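Local coordinates for protein glycosyltransferase Gtf1 (Streptococcus pneumoniae, PDB 4PQG) that belongs to the GT-B class of glycosyltransferases, pairing two Rossmann-like domains with an added extended antiparallel beta-sheet, and is seen with UDP in its pocket, at residues G97-S101 / V112-D116; V168-R172 / D184-Q189; V209-K214 / V235-E239; Q438-E442 / I488-F492. All coordinates share one frame; numbering follows the deposited sequence.

In the fold
Followed from the N terminus, the chain offers a worked example of contacts set in series: each closes its loop before the next one opens, and none nests in or crosses another. Interaction 1 closes the hairpin of strands 100-106 and 109-114 at one border of the long antiparallel sheet. Interaction 2 closes a second hairpin farther across that sheet, the centres of the two contacts about 28 Å apart. Interaction 3 then joins helices 205-215 and 233-240, between which the chain forms strand 223-226 of the N-terminal parallel sheet. The longest loop belongs to interaction 4, which brings segment 488-492 back to helix 436-440 in the C-terminal half, on the opposite side of the chain's centre from interactions 1 and 2.

Interaction 1: G97-S101 / V112-D116; sequences GGEES and VFFFD
The ring of F115 carries S101 over one face: the CB of S101 sits 3.6 Å from the ring centroid and 10° off the normal, a well-centred CH-pi contact. The F114 ring meets backbone instead. The carbonyl O of E99 reaches its edge, 3.2 Å from CD1 of F114, while the carbonyls of G97 and G98 approach obliquely; outside the two segments K119 makes a cation-pi contact with this ring and also bonds the G97 carbonyl. A third ring, that of F113, leads away and stacks on H102. E100 and F114 form an antiparallel non-hydrogen-bonded pair with diverging side chains. Beside them S101 N donates to F113 O (2.8 Å), and a weak bond joins F115 N to E99 O. With CG opposite the backbone N (chi1 172°), E100 swings its chain across V112, CG of E100 touching CG1 of V112 at 3.5 Å, while the carboxylate is engaged by R103 in a salt bridge. End to end the segments lie 87° apart, so the ladder omits the loop residues. Pairing here marks the open end of a beta hairpin, strands 100-106 and 109-114, at the border of the extended antiparallel sheet for which the GtfA family domain is named.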
loop_
_atom_site.group_PDB
_atom_site.type_symbol
_atom_site.label_atom_id
_atom_site.label_comp_id
_atom_site.label_asym_id
_atom_site.label_seq_id
_atom_site.Cartn_x
_atom_site.Cartn_y
_atom_site.Cartn_z
ATOM N N GLY A 97 -22.065 31.250 5.568
ATOM C CA GLY A 97 -22.452 32.620 5.929
ATOM C C GLY A 97 -21.500 33.256 6.927
ATOM O O GLY A 97 -20.816 32.555 7.666
ATOM N N GLY A 98 -21.461 34.586 6.949
ATOM C CA GLY A 98 -20.530 35.321 7.811
ATOM C C GLY A 98 -20.960 35.430 9.261
ATOM O O GLY A 98 -21.888 34.749 9.701
ATOM N N GLU A 99 -20.259 36.286 10.002
ATOM C CA GLU A 99 -20.598 36.652 11.389
ATOM C C GLU A 99 -20.127 35.653 12.453
ATOM O O GLU A 99 -20.921 35.120 13.235
ATOM C CB GLU A 99 -22.094 36.977 11.537
ATOM C CG GLU A 99 -22.586 38.129 10.664
ATOM C CD GLU A 99 -22.242 39.500 11.230
ATOM O OE1 GLU A 99 -23.183 40.266 11.540
ATOM O OE2 GLU A 99 -21.037 39.816 11.368
ATOM N N GLU A 100 -18.812 35.436 12.479
ATOM C CA GLU A 100 -18.152 34.551 13.437
ATOM C C GLU A 100 -18.108 35.179 14.825
ATOM O O GLU A 100 -17.717 36.329 14.967
ATOM C CB GLU A 100 -16.726 34.246 12.973
ATOM C CG GLU A 100 -15.910 33.484 14.006
ATOM C CD GLU A 100 -14.419 33.510 13.743
ATOM O OE1 GLU A 100 -14.005 33.855 12.610
ATOM O OE2 GLU A 100 -13.666 33.181 14.683
ATOM N N SER A 101 -18.482 34.418 15.847
ATOM C CA SER A 101 -18.426 34.916 17.218
ATOM C C SER A 101 -17.129 34.536 17.931
ATOM O O SER A 101 -16.493 35.382 18.568
ATOM C CB SER A 101 -19.639 34.455 18.021
ATOM O OG SER A 101 -19.640 33.055 18.179
ATOM N N VAL A 112 -15.537 26.779 14.527
ATOM C CA VAL A 112 -15.835 28.190 14.391
ATOM C C VAL A 112 -17.320 28.395 14.668
ATOM O O VAL A 112 -18.195 27.813 14.002
ATOM C CB VAL A 112 -15.418 28.708 12.998
ATOM C CG1 VAL A 112 -15.845 30.156 12.774
ATOM C CG2 VAL A 112 -13.914 28.552 12.814
ATOM N N PHE A 113 -17.591 29.203 15.690
ATOM C CA PHE A 113 -18.946 29.468 16.136
ATOM C C PHE A 113 -19.424 30.805 15.598
ATOM O O PHE A 113 -18.624 31.674 15.244
ATOM C CB PHE A 113 -19.032 29.434 17.666
ATOM C CG PHE A 113 -18.808 28.068 18.263
ATOM C CD1 PHE A 113 -19.863 27.167 18.399
ATOM C CD2 PHE A 113 -17.544 27.682 18.704
ATOM C CE1 PHE A 113 -19.661 25.911 18.956
ATOM C CE2 PHE A 113 -17.339 26.426 19.268
ATOM C CZ PHE A 113 -18.400 25.545 19.396
ATOM N N PHE A 114 -20.740 30.942 15.527
ATOM C CA PHE A 114 -21.371 32.121 14.980
ATOM C C PHE A 114 -22.370 32.708 15.982
ATOM O O PHE A 114 -22.749 32.052 16.968
ATOM C CB PHE A 114 -22.029 31.787 13.635
ATOM C CG PHE A 114 -21.038 31.430 12.555
ATOM C CD1 PHE A 114 -20.585 32.392 11.659
ATOM C CD2 PHE A 114 -20.542 30.130 12.437
ATOM C CE1 PHE A 114 -19.661 32.074 10.670
ATOM C CE2 PHE A 114 -19.621 29.808 11.447
ATOM C CZ PHE A 114 -19.174 30.783 10.571
ATOM N N PHE A 115 -22.763 33.958 15.739
ATOM C CA PHE A 115 -23.777 34.625 16.560
ATOM C C PHE A 115 -25.143 34.004 16.336
ATOM O O PHE A 115 -25.929 33.878 17.278
ATOM C CB PHE A 115 -23.798 36.120 16.281
ATOM C CG PHE A 115 -22.554 36.819 16.725
ATOM C CD1 PHE A 115 -22.320 37.047 18.082
ATOM C CD2 PHE A 115 -21.602 37.227 15.798
ATOM C CE1 PHE A 115 -21.164 37.684 18.500
ATOM C CE2 PHE A 115 -20.444 37.868 16.209
ATOM C CZ PHE A 115 -20.224 38.099 17.565
ATOM N N ASP A 116 -25.418 33.624 15.088
ATOM C CA ASP A 116 -26.455 32.645 14.810
ATOM C C ASP A 116 -26.048 31.377 15.583
ATOM O O ASP A 116 -25.214 30.584 15.128
ATOM C CB ASP A 116 -26.565 32.386 13.300
ATOM C CG ASP A 116 -27.760 31.501 12.928
ATOM O OD1 ASP A 116 -28.189 30.664 13.760
ATOM O OD2 ASP A 116 -28.267 31.642 11.790
#

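Interaction 2: V168-R172 / D184-Q189; sequences VLYQR and DILMNQ
R172 and I185 form an antiparallel hydrogen-bonded pair, in which R172 N donates to I185 O at 3.0 Å and the carbonyl O of R172 accepts from I185 N, while the strands run at 157° to each other. One step on, M187 N reaches Y170 O at 2.8 Å almost straight, although the donor stands well above the carbonyl plane (49° out of it). That distortion accompanies a classic beta bulge: Y170 and Q171 both face Y159 on strand 154-163. The contact is thus one rung of a meander of hairpins, strand 166-175 pairing with 181-188 inside the extended antiparallel sheet. M187 does most of the side-chain work. Its first torsion (chi1 -55°) sets CG of M187 against CG of L169 at 4.0 Å, and bends at chi2 and chi3 carry the tip to R172, with SD of M187 3.5 Å from NH1 of R172. L169 CD2 in turn rests over one face of that guanidinium, whose NE is salt-bridged to E158; M50 and L52 also touch this arginine. Among the residues on the other face of the sheet, Q171 runs alongside L186, its OE1 4.0 Å from CD2 of L186. The amide of Q171 and the carboxylate of D184 are linked through T173, whose OG1 bonds Q171 NE2 and D184 OD1, and K198 holds the second oxygen of D184.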
loop_
_atom_site.group_PDB
_atom_site.type_symbol
_atom_site.label_atom_id
_atom_site.label_comp_id
_atom_site.label_asym_id
_atom_site.label_seq_id
_atom_site.Cartn_x
_atom_site.Cartn_y
_atom_site.Cartn_z
ATOM N N VAL A 168 -27.312 11.118 7.962
ATOM C CA VAL A 168 -27.324 10.116 6.892
ATOM C C VAL A 168 -26.824 10.748 5.590
ATOM O O VAL A 168 -27.414 11.705 5.107
ATOM C CB VAL A 168 -28.742 9.529 6.683
ATOM C CG1 VAL A 168 -28.779 8.613 5.466
ATOM C CG2 VAL A 168 -29.192 8.774 7.930
ATOM N N LEU A 169 -25.748 10.203 5.034
ATOM C CA LEU A 169 -25.199 10.692 3.759
ATOM C C LEU A 169 -26.116 10.331 2.601
ATOM O O LEU A 169 -26.350 9.163 2.366
ATOM C CB LEU A 169 -23.812 10.108 3.509
ATOM C CG LEU A 169 -23.178 10.458 2.156
ATOM C CD1 LEU A 169 -22.958 11.957 2.033
ATOM C CD2 LEU A 169 -21.874 9.683 1.939
ATOM N N TYR A 170 -26.625 11.316 1.869
ATOM C CA TYR A 170 -27.443 10.987 0.686
ATOM C C TYR A 170 -26.872 11.380 -0.683
ATOM O O TYR A 170 -27.271 10.812 -1.709
ATOM C CB TYR A 170 -28.889 11.478 0.836
ATOM C CG TYR A 170 -29.043 12.962 1.010
ATOM C CD1 TYR A 170 -29.213 13.800 -0.095
ATOM C CD2 TYR A 170 -29.039 13.539 2.286
ATOM C CE1 TYR A 170 -29.367 15.175 0.054
ATOM C CE2 TYR A 170 -29.192 14.916 2.445
ATOM C CZ TYR A 170 -29.357 15.729 1.327
ATOM O OH TYR A 170 -29.511 17.094 1.483
ATOM N N GLN A 171 -25.962 12.345 -0.712
ATOM C CA GLN A 171 -25.444 12.844 -1.996
ATOM C C GLN A 171 -24.005 13.301 -1.853
ATOM O O GLN A 171 -23.634 13.910 -0.837
ATOM C CB GLN A 171 -26.301 14.011 -2.513
ATOM C CG GLN A 171 -25.904 14.601 -3.868
ATOM C CD GLN A 171 -26.923 15.615 -4.367
ATOM O OE1 GLN A 171 -28.118 15.443 -4.152
ATOM N NE2 GLN A 171 -26.452 16.690 -5.024
ATOM N N ARG A 172 -23.211 12.993 -2.877
ATOM C CA ARG A 172 -21.865 13.538 -3.033
ATOM C C ARG A 172 -21.795 14.233 -4.372
ATOM O O ARG A 172 -22.205 13.660 -5.376
ATOM C CB ARG A 172 -20.834 12.418 -3.061
ATOM C CG ARG A 172 -20.591 11.760 -1.746
ATOM C CD ARG A 172 -19.161 11.253 -1.724
ATOM N NE ARG A 172 -18.917 10.539 -0.482
ATOM C CZ ARG A 172 -18.998 9.221 -0.326
ATOM N NH1 ARG A 172 -19.324 8.425 -1.336
ATOM N NH2 ARG A 172 -18.741 8.694 0.866
ATOM N N ASP A 184 -23.197 14.202 -9.667
ATOM C CA ASP A 184 -23.676 13.892 -8.312
ATOM C C ASP A 184 -23.689 12.383 -8.146
ATOM O O ASP A 184 -23.986 11.661 -9.091
ATOM C CB ASP A 184 -25.100 14.431 -8.069
ATOM C CG ASP A 184 -25.266 15.882 -8.500
ATOM O OD1 ASP A 184 -24.441 16.729 -8.055
ATOM O OD2 ASP A 184 -26.224 16.180 -9.277
ATOM N N ILE A 185 -23.383 11.901 -6.948
ATOM C CA ILE A 185 -23.546 10.484 -6.687
ATOM C C ILE A 185 -24.656 10.393 -5.671
ATOM O O ILE A 185 -24.560 10.998 -4.605
ATOM C CB ILE A 185 -22.271 9.807 -6.131
ATOM C CG1 ILE A 185 -21.038 10.170 -6.984
ATOM C CG2 ILE A 185 -22.497 8.291 -6.022
ATOM C CD1 ILE A 185 -19.699 9.774 -6.346
ATOM N N LEU A 186 -25.714 9.675 -6.016
ATOM C CA LEU A 186 -26.802 9.458 -5.075
ATOM C C LEU A 186 -26.439 8.228 -4.260
ATOM O O LEU A 186 -26.169 7.170 -4.823
ATOM C CB LEU A 186 -28.141 9.317 -5.804
ATOM C CG LEU A 186 -28.514 10.531 -6.670
ATOM C CD1 LEU A 186 -29.926 10.337 -7.232
ATOM C CD2 LEU A 186 -28.417 11.844 -5.892
ATOM N N MET A 187 -26.410 8.398 -2.934
ATOM C CA MET A 187 -25.947 7.379 -2.008
ATOM C C MET A 187 -27.106 6.648 -1.355
ATOM O O MET A 187 -28.164 7.226 -1.103
ATOM C CB MET A 187 -25.082 8.018 -0.910
ATOM C CG MET A 187 -23.906 8.828 -1.429
ATOM S SD MET A 187 -22.677 7.829 -2.299
ATOM C CE MET A 187 -22.290 6.618 -1.028
ATOM N N ASN A 188 -26.897 5.371 -1.065
ATOM C CA ASN A 188 -27.861 4.623 -0.269
ATOM C C ASN A 188 -27.107 3.668 0.648
ATOM O O ASN A 188 -26.529 2.667 0.203
ATOM C CB ASN A 188 -28.885 3.901 -1.158
ATOM C CG ASN A 188 -29.869 3.049 -0.360
ATOM O OD1 ASN A 188 -29.966 3.158 0.859
ATOM N ND2 ASN A 188 -30.598 2.195 -1.057
ATOM N N GLN A 189 -27.090 4.033 1.926
ATOM C CA GLN A 189 -26.396 3.277 2.972
ATOM C C GLN A 189 -24.958 2.909 2.572
ATOM O O GLN A 189 -24.554 1.750 2.658
ATOM C CB GLN A 189 -27.222 2.047 3.395
ATOM C CG GLN A 189 -28.540 2.378 4.111
ATOM C CD GLN A 189 -28.367 3.255 5.359
ATOM O OE1 GLN A 189 -27.462 3.039 6.179
ATOM N NE2 GLN A 189 -29.244 4.247 5.510
#

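Interaction 3: V209-K214 / V235-E239; sequences VRAFMK and VVFEE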
loop_
_atom_site.group_PDB
_atom_site.type_symbol
_atom_site.label_atom_id
_atom_site.label_comp_id
_atom_site.label_asym_id
_atom_site.label_seq_id
_atom_site.Cartn_x
_atom_site.Cartn_y
_atom_site.Cartn_z
ATOM N N VAL A 209 -16.984 3.018 -13.549
ATOM C CA VAL A 209 -15.601 2.635 -13.873
ATOM C C VAL A 209 -15.453 2.345 -15.373
ATOM O O VAL A 209 -14.428 2.670 -15.956
ATOM C CB VAL A 209 -15.127 1.441 -13.003
ATOM C CG1 VAL A 209 -13.786 0.899 -13.479
ATOM C CG2 VAL A 209 -15.028 1.894 -11.545
ATOM N N ARG A 210 -16.473 1.753 -15.987
ATOM C CA ARG A 210 -16.451 1.556 -17.447
ATOM C C ARG A 210 -16.279 2.886 -18.187
ATOM O O ARG A 210 -15.422 3.002 -19.066
ATOM C CB ARG A 210 -17.701 0.821 -17.939
ATOM C CG ARG A 210 -17.511 0.237 -19.326
ATOM C CD ARG A 210 -18.788 -0.370 -19.867
ATOM N NE ARG A 210 -19.097 -1.635 -19.206
ATOM C CZ ARG A 210 -18.427 -2.780 -19.387
ATOM N NH1 ARG A 210 -17.376 -2.844 -20.205
ATOM N NH2 ARG A 210 -18.810 -3.873 -18.731
ATOM N N ALA A 211 -17.088 3.877 -17.809
ATOM C CA ALA A 211 -17.035 5.219 -18.390
ATOM C C ALA A 211 -15.667 5.834 -18.196
ATOM O O ALA A 211 -15.123 6.483 -19.097
ATOM C CB ALA A 211 -18.105 6.110 -17.762
ATOM N N PHE A 212 -15.115 5.646 -16.998
ATOM C CA PHE A 212 -13.753 6.051 -16.727
ATOM C C PHE A 212 -12.761 5.392 -17.707
ATOM O O PHE A 212 -11.963 6.082 -18.372
ATOM C CB PHE A 212 -13.356 5.705 -15.293
ATOM C CG PHE A 212 -11.875 5.827 -15.059
ATOM C CD1 PHE A 212 -11.292 7.079 -14.889
ATOM C CD2 PHE A 212 -11.068 4.703 -15.062
ATOM C CE1 PHE A 212 -9.918 7.199 -14.704
ATOM C CE2 PHE A 212 -9.692 4.810 -14.882
ATOM C CZ PHE A 212 -9.118 6.066 -14.704
ATOM N N MET A 213 -12.827 4.071 -17.806
ATOM C CA MET A 213 -11.936 3.333 -18.708
ATOM C C MET A 213 -12.027 3.839 -20.154
ATOM O O MET A 213 -11.002 4.063 -20.791
ATOM C CB MET A 213 -12.202 1.836 -18.641
ATOM C CG MET A 213 -11.817 1.178 -17.316
ATOM S SD MET A 213 -10.061 1.217 -16.903
ATOM C CE MET A 213 -9.407 0.038 -18.087
ATOM N N LYS A 214 -13.246 4.044 -20.646
ATOM C CA LYS A 214 -13.470 4.517 -22.021
ATOM C C LYS A 214 -12.897 5.914 -22.196
ATOM O O LYS A 214 -12.314 6.220 -23.238
ATOM C CB LYS A 214 -14.963 4.484 -22.382
ATOM C CG LYS A 214 -15.501 3.070 -22.487
ATOM C CD LYS A 214 -16.907 3.027 -23.048
ATOM C CE LYS A 214 -17.352 1.587 -23.237
ATOM N NZ LYS A 214 -16.733 0.950 -24.432
ATOM N N VAL A 235 -14.890 -5.163 -15.812
ATOM C CA VAL A 235 -14.906 -3.902 -16.569
ATOM C C VAL A 235 -13.499 -3.519 -17.029
ATOM O O VAL A 235 -13.306 -3.090 -18.171
ATOM C CB VAL A 235 -15.529 -2.766 -15.723
ATOM C CG1 VAL A 235 -15.345 -1.435 -16.416
ATOM C CG2 VAL A 235 -17.013 -3.051 -15.486
ATOM N N VAL A 236 -12.514 -3.676 -16.149
ATOM C CA VAL A 236 -11.117 -3.448 -16.527
ATOM C C VAL A 236 -10.667 -4.425 -17.645
ATOM O O VAL A 236 -10.068 -4.009 -18.646
ATOM C CB VAL A 236 -10.183 -3.519 -15.286
ATOM C CG1 VAL A 236 -8.713 -3.427 -15.682
ATOM C CG2 VAL A 236 -10.516 -2.400 -14.326
ATOM N N PHE A 237 -10.980 -5.708 -17.471
ATOM C CA PHE A 237 -10.636 -6.748 -18.434
ATOM C C PHE A 237 -11.218 -6.423 -19.804
ATOM O O PHE A 237 -10.494 -6.428 -20.808
ATOM C CB PHE A 237 -11.100 -8.147 -17.959
ATOM C CG PHE A 237 -10.050 -8.916 -17.176
ATOM C CD1 PHE A 237 -9.791 -10.257 -17.466
ATOM C CD2 PHE A 237 -9.320 -8.302 -16.152
ATOM C CE1 PHE A 237 -8.824 -10.971 -16.768
ATOM C CE2 PHE A 237 -8.349 -9.018 -15.442
ATOM C CZ PHE A 237 -8.101 -10.356 -15.753
ATOM N N GLU A 238 -12.509 -6.093 -19.832
ATOM C CA GLU A 238 -13.201 -5.843 -21.085
ATOM C C GLU A 238 -12.643 -4.622 -21.807
ATOM O O GLU A 238 -12.339 -4.685 -23.007
ATOM C CB GLU A 238 -14.694 -5.677 -20.835
ATOM C CG GLU A 238 -15.400 -6.993 -20.570
ATOM C CD GLU A 238 -16.845 -6.803 -20.161
ATOM O OE1 GLU A 238 -17.281 -5.643 -19.981
ATOM O OE2 GLU A 238 -17.547 -7.815 -20.013
ATOM N N GLU A 239 -12.480 -3.526 -21.071
ATOM C CA GLU A 239 -12.033 -2.275 -21.655
ATOM C C GLU A 239 -10.551 -2.249 -21.985
ATOM O O GLU A 239 -10.109 -1.422 -22.784
ATOM C CB GLU A 239 -12.385 -1.094 -20.745
ATOM C CG GLU A 239 -13.878 -0.934 -20.499
ATOM C CD GLU A 239 -14.653 -0.753 -21.790
ATOM O OE1 GLU A 239 -14.168 0.003 -22.667
ATOM O OE2 GLU A 239 -15.735 -1.363 -21.915
#
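R210 spans the groove to helix 233-240. Its CB packs on CG1 of V235 at 3.6 Å. With CG anti to the backbone N (chi1 -162°), the chain leaves along the groove, and CG comes 3.5 Å from OE2 of E239. CD continues past the same carboxylate oxygen, and a bend at chi3 then turns the guanidinium back toward the second helix, where CG2 of V235 lies over one of its faces. The two terminal nitrogens share one acceptor: NH2 meets OE1 of E238 at 2.7 Å, and NH1 lies 2.8 Å from the same oxygen, which is approached nearly along its C-O bond, with the two planar groups close to coplanar. NH1 has a second partner in OE2 of E239, reached through that oxygen's anti lone pair; this carboxylate plane stands 79° from the guanidinium. OE1 of E239 takes a weak salt bridge from NZ of K214 at 3.3 Å. Beneath the charges M213 packs its CB on CB of E239 (3.6 Å), and its CE reaches V236. Segments 209-214 and 235-239 cross at -30°, their axes 9.6 Å apart at closest; strand 223-226 of the N-terminal Rossmann-like domain lies between their helices along the chain, and V236 packs on its L226. Two basic and two acidic side chains thus form a balanced network along an apolar seam; two in-plane anchors at separate places, OE1 of E238 and OE2 of E239, limit rotation of the guanidinium, and the nearby cations would be expected to keep both glutamates ionised.

Interaction 4: Q438-E442 / I488-F492; sequences QTFIE and IAEGF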
loop_
_atom_site.group_PDB
_atom_site.type_symbol
_atom_site.label_atom_id
_atom_site.label_comp_id
_atom_site.label_asym_id
_atom_site.label_seq_id
_atom_site.Cartn_x
_atom_site.Cartn_y
_atom_site.Cartn_z
ATOM N N GLN A 438 13.131 -17.475 0.922
ATOM C CA GLN A 438 13.977 -18.383 0.165
ATOM C C GLN A 438 14.776 -17.662 -0.929
ATOM O O GLN A 438 15.832 -18.143 -1.332
ATOM C CB GLN A 438 13.154 -19.546 -0.385
ATOM C CG GLN A 438 12.649 -20.477 0.712
ATOM C CD GLN A 438 11.512 -21.376 0.271
ATOM O OE1 GLN A 438 10.976 -21.238 -0.831
ATOM N NE2 GLN A 438 11.122 -22.303 1.148
ATOM N N THR A 439 14.282 -16.504 -1.380
ATOM C CA THR A 439 15.035 -15.615 -2.283
ATOM C C THR A 439 16.157 -14.832 -1.552
ATOM O O THR A 439 17.288 -14.713 -2.054
ATOM C CB THR A 439 14.083 -14.623 -3.025
ATOM O OG1 THR A 439 13.099 -15.357 -3.758
ATOM C CG2 THR A 439 14.839 -13.783 -4.021
ATOM N N PHE A 440 15.854 -14.296 -0.375
ATOM C CA PHE A 440 16.774 -13.353 0.271
ATOM C C PHE A 440 17.687 -13.905 1.372
ATOM O O PHE A 440 18.621 -13.217 1.779
ATOM C CB PHE A 440 16.016 -12.128 0.793
ATOM C CG PHE A 440 15.366 -11.321 -0.290
ATOM C CD1 PHE A 440 16.139 -10.664 -1.245
ATOM C CD2 PHE A 440 13.979 -11.237 -0.374
ATOM C CE1 PHE A 440 15.546 -9.926 -2.259
ATOM C CE2 PHE A 440 13.378 -10.495 -1.386
ATOM C CZ PHE A 440 14.163 -9.837 -2.328
ATOM N N ILE A 441 17.413 -15.119 1.850
ATOM C CA ILE A 441 18.204 -15.728 2.927
ATOM C C ILE A 441 18.929 -16.972 2.413
ATOM O O ILE A 441 18.299 -17.910 1.912
ATOM C CB ILE A 441 17.351 -16.105 4.169
ATOM C CG1 ILE A 441 16.414 -14.962 4.571
ATOM C CG2 ILE A 441 18.248 -16.495 5.343
ATOM C CD1 ILE A 441 15.523 -15.274 5.764
ATOM N N GLU A 442 20.257 -16.944 2.510
ATOM C CA GLU A 442 21.110 -18.124 2.293
ATOM C C GLU A 442 21.466 -18.671 3.660
ATOM O O GLU A 442 22.294 -18.086 4.363
ATOM C CB GLU A 442 22.408 -17.737 1.586
ATOM C CG GLU A 442 22.229 -17.147 0.205
ATOM C CD GLU A 442 22.359 -18.172 -0.897
ATOM O OE1 GLU A 442 22.646 -19.353 -0.595
ATOM O OE2 GLU A 442 22.168 -17.780 -2.067
ATOM N N ILE A 488 24.248 -10.635 -1.876
ATOM C CA ILE A 488 22.953 -11.012 -2.447
ATOM C C ILE A 488 22.258 -9.787 -3.061
ATOM O O ILE A 488 21.712 -9.860 -4.163
ATOM C CB ILE A 488 22.017 -11.693 -1.410
ATOM C CG1 ILE A 488 22.556 -13.093 -1.048
ATOM C CG2 ILE A 488 20.582 -11.743 -1.941
ATOM C CD1 ILE A 488 21.984 -13.672 0.231
ATOM N N ALA A 489 22.323 -8.667 -2.348
ATOM C CA ALA A 489 21.636 -7.438 -2.735
ATOM C C ALA A 489 22.056 -6.925 -4.105
ATOM O O ALA A 489 21.250 -6.320 -4.817
ATOM C CB ALA A 489 21.855 -6.365 -1.680
ATOM N N GLU A 490 23.310 -7.174 -4.488
ATOM C CA GLU A 490 23.809 -6.729 -5.795
ATOM C C GLU A 490 23.014 -7.373 -6.917
ATOM O O GLU A 490 22.985 -6.867 -8.036
ATOM C CB GLU A 490 25.294 -7.075 -5.957
ATOM C CG GLU A 490 26.246 -6.233 -5.133
ATOM C CD GLU A 490 27.629 -6.869 -5.066
ATOM O OE1 GLU A 490 28.145 -7.285 -6.124
ATOM O OE2 GLU A 490 28.195 -6.980 -3.956
ATOM N N GLY A 491 22.360 -8.492 -6.613
ATOM C CA GLY A 491 21.478 -9.140 -7.566
ATOM C C GLY A 491 20.120 -8.457 -7.701
ATOM O O GLY A 491 19.306 -8.875 -8.518
ATOM N N PHE A 492 19.867 -7.417 -6.910
ATOM C CA PHE A 492 18.543 -6.760 -6.903
ATOM C C PHE A 492 18.653 -5.257 -7.137
ATOM O O PHE A 492 17.808 -4.475 -6.681
ATOM C CB PHE A 492 17.775 -7.081 -5.593
ATOM C CG PHE A 492 17.418 -8.533 -5.467
ATOM C CD1 PHE A 492 16.205 -9.006 -5.953
ATOM C CD2 PHE A 492 18.332 -9.443 -4.929
ATOM C CE1 PHE A 492 15.888 -10.350 -5.878
ATOM C CE2 PHE A 492 18.027 -10.787 -4.846
ATOM C CZ PHE A 492 16.801 -11.245 -5.319
#
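F440 points the edge of its ring at the face of F492, CE1 of F440 standing over the centre of the F492 ring and 3.6 Å from its CZ. The planes meet at 51°, a tilted edge-to-face pair with centroids 4.8 Å apart. T439 adds a methyl: its CG2 lies 3.5 Å from CZ of F492 and also sits over one face of the F440 ring. Nearby, I488 sends CD1 to meet the CG of E442 at 3.5 Å and, a little farther off, the carbonyl O of F440. Its CG1 lies anti to the carbonyl carbon (chi1 -70°), which aims the longer branch toward segment 438-442. In the next shell, N446 secures the turn after helix 436-440 by bonding both F440 O and E442 N, while a backbone bond to I316 anchors F492. The F440 ring is further lodged among L418, M419 and I422 of helix 416-423, and F414 meets it edge to face; the bound NAG, which F414 adjoins, lies about 7 Å from the side chain of F440. No hydrogen bond spans the two segments, so in the C-terminal half of this GT-B protein they meet through aromatic and aliphatic packing.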